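Local coordinates for protein phosphoribosylformylglycinamidine synthase 2 (PDB 3VIU) that is a PurM-like synthase of the AIR synthase-related family, built from duplicated N- and C-terminal domains, and binds adenosine-5'-diphosphate and magnesium, at residues 40-51 / 521-529. Sequence-based numbering, arbitrary orientation.
Sequences EHCAYKNSRPLL and SGNVSLYNE. With ADP (adenosine-5'-diphosphate), chain B; PO4 (phosphate ion), chain C.
Tyr44 and Val524 meet beside the adenine of ADP, in a buried contact that joins the turn between helices 40-43 and 48-51 to the end of strand 519-525 and forms one wall of the nucleotide pocket. The phenol ring lies obliquely to the valine, its CE2 3.3 Å from Val524 CB and 3.2 Å from ADP N7. Val524 points its branches to different partners: CG1, anti to the backbone N (chi1 175°), reaches Ser47, while CG2 comes within 3.2 Å of ADP N6 and also touches Leu51 CD1. At the far end of the tyrosine, OH accepts a weak hydrogen bond from Val524 N (3.4 Å) and lies 3.0 Å from Asn523 OD1, with ring and amide planes nearly perpendicular. The strand backbone holds the nucleotide too: Gly522 N donates a hydrogen bond to ADP O2', and ADP N6 gives a weak one to Asn523 O.

Farther along, Glu40 bends at chi2 (76°), which brings OE1 back to accept a hydrogen bond from Asn46 N at 2.8 Å on its syn lone pair, tying helix 40-43 to the following loop. The same OE1 lies against Leu526 CD1, and a water links OE2 to Tyr527 OH; the edge of the Tyr527 ring meets Glu40 CB.

Strand 519-525 is outermost in its six-stranded sheet, where backbone hydrogen bonds tie Asn523 and Ser525 to strand 479-488 and the residue after it; helix 495-515 packs against Leu50 and Leu51, and Ser521 and Ser525 touch strand 78-86 of the other N-terminal-type domain.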
loop_
_atom_site.group_PDB
_atom_site.type_symbol
_atom_site.label_atom_id
_atom_site.label_comp_id
_atom_site.label_asym_id
_atom_site.label_seq_id
_atom_site.Cartn_x
_atom_site.Cartn_y
_atom_site.Cartn_z
ATOM N N GLU A 40 7.615 9.471 16.744
ATOM C CA GLU A 40 7.957 9.150 15.361
ATOM C C GLU A 40 6.724 8.937 14.492
ATOM O O GLU A 40 6.715 9.310 13.322
ATOM C CB GLU A 40 8.842 7.901 15.284
ATOM C CG GLU A 40 9.442 7.670 13.897
ATOM C CD GLU A 40 10.607 8.600 13.591
ATOM O OE1 GLU A 40 10.904 8.818 12.393
ATOM O OE2 GLU A 40 11.236 9.102 14.548
ATOM N N HIS A 41 5.684 8.342 15.071
ATOM C CA HIS A 41 4.451 8.068 14.338
ATOM C C HIS A 41 3.908 9.317 13.659
ATOM O O HIS A 41 3.603 9.302 12.469
ATOM C CB HIS A 41 3.379 7.493 15.270
ATOM C CG HIS A 41 2.125 7.080 14.560
ATOM N ND1 HIS A 41 2.010 5.881 13.890
ATOM C CD2 HIS A 41 0.955 7.732 14.363
ATOM C CE1 HIS A 41 0.824 5.813 13.309
ATOM N NE2 HIS A 41 0.164 6.925 13.579
ATOM N N CYS A 42 3.805 10.403 14.417
ATOM C CA CYS A 42 3.282 11.661 13.892
ATOM C C CYS A 42 4.314 12.608 13.288
ATOM O O CYS A 42 4.034 13.291 12.306
ATOM C CB CYS A 42 2.529 12.418 14.991
ATOM S SG CYS A 42 1.031 11.608 15.599
ATOM N N ALA A 43 5.508 12.643 13.862
ATOM C CA ALA A 43 6.531 13.568 13.396
ATOM C C ALA A 43 7.499 13.084 12.321
ATOM O O ALA A 43 8.087 13.916 11.623
ATOM C CB ALA A 43 7.321 14.098 14.597
ATOM N N TYR A 44 7.679 11.769 12.183
ATOM C CA TYR A 44 8.596 11.245 11.170
ATOM C C TYR A 44 9.990 11.850 11.363
ATOM O O TYR A 44 10.665 12.195 10.399
ATOM C CB TYR A 44 8.092 11.607 9.771
ATOM C CG TYR A 44 6.898 10.812 9.316
ATOM C CD1 TYR A 44 5.685 10.846 10.020
ATOM C CD2 TYR A 44 6.987 9.981 8.202
ATOM C CE1 TYR A 44 4.601 10.062 9.622
ATOM C CE2 TYR A 44 5.915 9.196 7.804
ATOM C CZ TYR A 44 4.731 9.235 8.513
ATOM O OH TYR A 44 3.698 8.427 8.109
ATOM N N LYS A 45 10.412 11.970 12.613
ATOM C CA LYS A 45 11.693 12.568 12.948
ATOM C C LYS A 45 12.944 11.988 12.283
ATOM O O LYS A 45 13.831 12.736 11.882
ATOM C CB LYS A 45 11.855 12.579 14.466
ATOM C CG LYS A 45 10.848 13.491 15.160
ATOM C CD LYS A 45 11.041 13.536 16.674
ATOM C CE LYS A 45 10.911 12.147 17.294
ATOM N NZ LYS A 45 10.833 12.201 18.777
ATOM N N ASN A 46 13.022 10.672 12.144
ATOM C CA ASN A 46 14.201 10.075 11.536
ATOM C C ASN A 46 14.105 9.803 10.044
ATOM O O ASN A 46 15.113 9.487 9.410
ATOM C CB ASN A 46 14.557 8.780 12.257
ATOM C CG ASN A 46 14.973 9.017 13.690
ATOM O OD1 ASN A 46 14.145 9.290 14.563
ATOM N ND2 ASN A 46 16.267 8.927 13.940
ATOM N N SER A 47 12.912 9.943 9.478
ATOM C CA SER A 47 12.711 9.669 8.058
ATOM C C SER A 47 12.565 10.882 7.153
ATOM O O SER A 47 12.874 10.795 5.967
ATOM C CB SER A 47 11.489 8.764 7.861
ATOM O OG SER A 47 10.304 9.420 8.273
ATOM N N ARG A 48 12.096 12.006 7.693
ATOM C CA ARG A 48 11.916 13.206 6.880
ATOM C C ARG A 48 13.147 13.608 6.069
ATOM O O ARG A 48 13.059 13.773 4.857
ATOM C CB ARG A 48 11.448 14.382 7.748
ATOM C CG ARG A 48 9.933 14.648 7.671
ATOM C CD ARG A 48 9.364 15.158 9.003
ATOM N NE ARG A 48 9.915 16.449 9.410
ATOM C CZ ARG A 48 9.786 16.970 10.628
ATOM N NH1 ARG A 48 9.124 16.313 11.573
ATOM N NH2 ARG A 48 10.317 18.155 10.904
ATOM N N PRO A 49 14.315 13.748 6.718
ATOM C CA PRO A 49 15.535 14.135 6.001
ATOM C C PRO A 49 15.833 13.283 4.765
ATOM O O PRO A 49 16.391 13.779 3.786
ATOM C CB PRO A 49 16.622 13.985 7.066
ATOM C CG PRO A 49 15.901 14.257 8.326
ATOM C CD PRO A 49 14.613 13.496 8.138
ATOM N N LEU A 50 15.471 12.003 4.815
ATOM C CA LEU A 50 15.724 11.091 3.701
ATOM C C LEU A 50 14.627 11.114 2.643
ATOM O O LEU A 50 14.898 10.927 1.454
ATOM C CB LEU A 50 15.887 9.659 4.229
ATOM C CG LEU A 50 17.018 9.441 5.235
ATOM C CD1 LEU A 50 16.835 8.112 5.936
ATOM C CD2 LEU A 50 18.360 9.505 4.526
ATOM N N LEU A 51 13.389 11.342 3.074
ATOM C CA LEU A 51 12.248 11.359 2.159
ATOM C C LEU A 51 12.246 12.541 1.187
ATOM O O LEU A 51 11.528 12.529 0.190
ATOM C CB LEU A 51 10.935 11.326 2.958
ATOM C CG LEU A 51 10.693 10.019 3.726
ATOM C CD1 LEU A 51 9.499 10.151 4.657
ATOM C CD2 LEU A 51 10.477 8.893 2.732
ATOM N N SER A 521 2.090 10.026 -2.196
ATOM C CA SER A 521 1.729 9.849 -0.796
ATOM C C SER A 521 2.394 8.593 -0.274
ATOM O O SER A 521 3.058 7.867 -1.025
ATOM C CB SER A 521 0.214 9.720 -0.629
ATOM O OG SER A 521 -0.259 8.508 -1.185
ATOM N N GLY A 522 2.214 8.324 1.013
ATOM C CA GLY A 522 2.818 7.141 1.584
ATOM C C GLY A 522 2.755 7.120 3.092
ATOM O O GLY A 522 2.037 7.906 3.700
ATOM N N ASN A 523 3.523 6.220 3.691
ATOM C CA ASN A 523 3.554 6.069 5.131
ATOM C C ASN A 523 4.909 5.549 5.563
ATOM O O ASN A 523 5.675 5.022 4.760
ATOM C CB ASN A 523 2.483 5.080 5.577
ATOM C CG ASN A 523 2.434 4.927 7.083
ATOM O OD1 ASN A 523 2.160 5.888 7.795
ATOM N ND2 ASN A 523 2.709 3.721 7.577
ATOM N N VAL A 524 5.203 5.698 6.847
ATOM C CA VAL A 524 6.463 5.219 7.391
ATOM C C VAL A 524 6.225 4.664 8.774
ATOM O O VAL A 524 5.773 5.377 9.660
ATOM C CB VAL A 524 7.524 6.344 7.494
ATOM C CG1 VAL A 524 8.780 5.824 8.195
ATOM C CG2 VAL A 524 7.866 6.854 6.111
ATOM N N SER A 525 6.525 3.384 8.947
ATOM C CA SER A 525 6.377 2.727 10.240
ATOM C C SER A 525 7.752 2.232 10.665
ATOM O O SER A 525 8.347 1.391 9.994
ATOM C CB SER A 525 5.412 1.548 10.137
ATOM O OG SER A 525 5.361 0.851 11.363
ATOM N N LEU A 526 8.262 2.766 11.769
ATOM C CA LEU A 526 9.577 2.374 12.262
ATOM C C LEU A 526 9.482 1.598 13.567
ATOM O O LEU A 526 8.391 1.399 14.105
ATOM C CB LEU A 526 10.450 3.611 12.468
ATOM C CG LEU A 526 10.668 4.458 11.216
ATOM C CD1 LEU A 526 11.508 5.660 11.577
ATOM C CD2 LEU A 526 11.337 3.626 10.119
ATOM N N TYR A 527 10.633 1.159 14.066
ATOM C CA TYR A 527 10.694 0.415 15.322
ATOM C C TYR A 527 9.997 -0.938 15.252
ATOM O O TYR A 527 9.503 -1.441 16.261
ATOM C CB TYR A 527 10.092 1.251 16.462
ATOM C CG TYR A 527 10.863 2.514 16.737
ATOM C CD1 TYR A 527 12.059 2.483 17.462
ATOM C CD2 TYR A 527 10.427 3.738 16.235
ATOM C CE1 TYR A 527 12.805 3.643 17.680
ATOM C CE2 TYR A 527 11.160 4.902 16.443
ATOM C CZ TYR A 527 12.349 4.849 17.165
ATOM O OH TYR A 527 13.075 6.002 17.361
ATOM N N ASN A 528 9.949 -1.522 14.062
ATOM C CA ASN A 528 9.338 -2.835 13.905
ATOM C C ASN A 528 10.421 -3.876 14.136
ATOM O O ASN A 528 10.967 -4.443 13.196
ATOM C CB ASN A 528 8.735 -2.988 12.507
ATOM C CG ASN A 528 7.489 -2.149 12.326
ATOM O OD1 ASN A 528 6.453 -2.441 12.912
ATOM N ND2 ASN A 528 7.587 -1.089 11.524
ATOM N N GLU A 529 10.746 -4.092 15.405
ATOM C CA GLU A 529 11.756 -5.064 15.789
ATOM C C GLU A 529 11.636 -5.342 17.275
ATOM O O GLU A 529 11.069 -4.548 18.025
ATOM C CB GLU A 529 13.169 -4.540 15.481
ATOM C CG GLU A 529 13.666 -3.435 16.406
ATOM C CD GLU A 529 15.103 -3.007 16.101
ATOM O OE1 GLU A 529 15.348 -2.515 14.982
ATOM O OE2 GLU A 529 15.987 -3.163 16.975
HETATM P PB ADP B . -2.383 10.181 8.582
HETATM O O1B ADP B . -1.878 10.193 9.983
HETATM O O2B ADP B . -2.540 8.657 8.087
HETATM O O3B ADP B . -3.871 10.972 8.541
HETATM P PA ADP B . 0.197 10.963 8.154
HETATM O O1A ADP B . 0.398 12.137 9.046
HETATM O O2A ADP B . 0.498 9.611 8.995
HETATM O O3A ADP B . -1.344 10.965 7.584
HETATM O "O5'" ADP B . 1.217 10.982 6.878
HETATM C "C5'" ADP B . 1.957 12.218 6.871
HETATM C "C4'" ADP B . 2.046 12.868 5.459
HETATM O "O4'" ADP B . 3.342 12.592 4.836
HETATM C "C3'" ADP B . 0.984 12.358 4.451
HETATM O "O3'" ADP B . 0.625 13.418 3.555
HETATM C "C2'" ADP B . 1.695 11.203 3.746
HETATM O "O2'" ADP B . 1.148 10.936 2.452
HETATM C "C1'" ADP B . 3.153 11.670 3.706
HETATM N N9 ADP B . 4.086 10.538 3.794
HETATM C C8 ADP B . 4.404 9.832 4.920
HETATM N N7 ADP B . 5.266 8.896 4.645
HETATM C C5 ADP B . 5.561 8.935 3.329
HETATM C C6 ADP B . 6.408 8.191 2.467
HETATM N N6 ADP B . 7.171 7.148 2.962
HETATM N N1 ADP B . 6.454 8.521 1.158
HETATM C C2 ADP B . 5.722 9.529 0.658
HETATM N N3 ADP B . 4.914 10.253 1.435
HETATM C C4 ADP B . 4.805 9.995 2.757
HETATM P P PO4 C . 2.411 1.335 13.234
HETATM O O1 PO4 C . 1.949 0.655 12.003
HETATM O O2 PO4 C . 2.542 0.343 14.326
HETATM O O3 PO4 C . 3.726 1.968 12.984
HETATM O O4 PO4 C . 1.427 2.376 13.623
HETATM O O HOH W 1 11.844 8.261 17.149
HETATM O O HOH W 2 2.519 6.821 10.811
#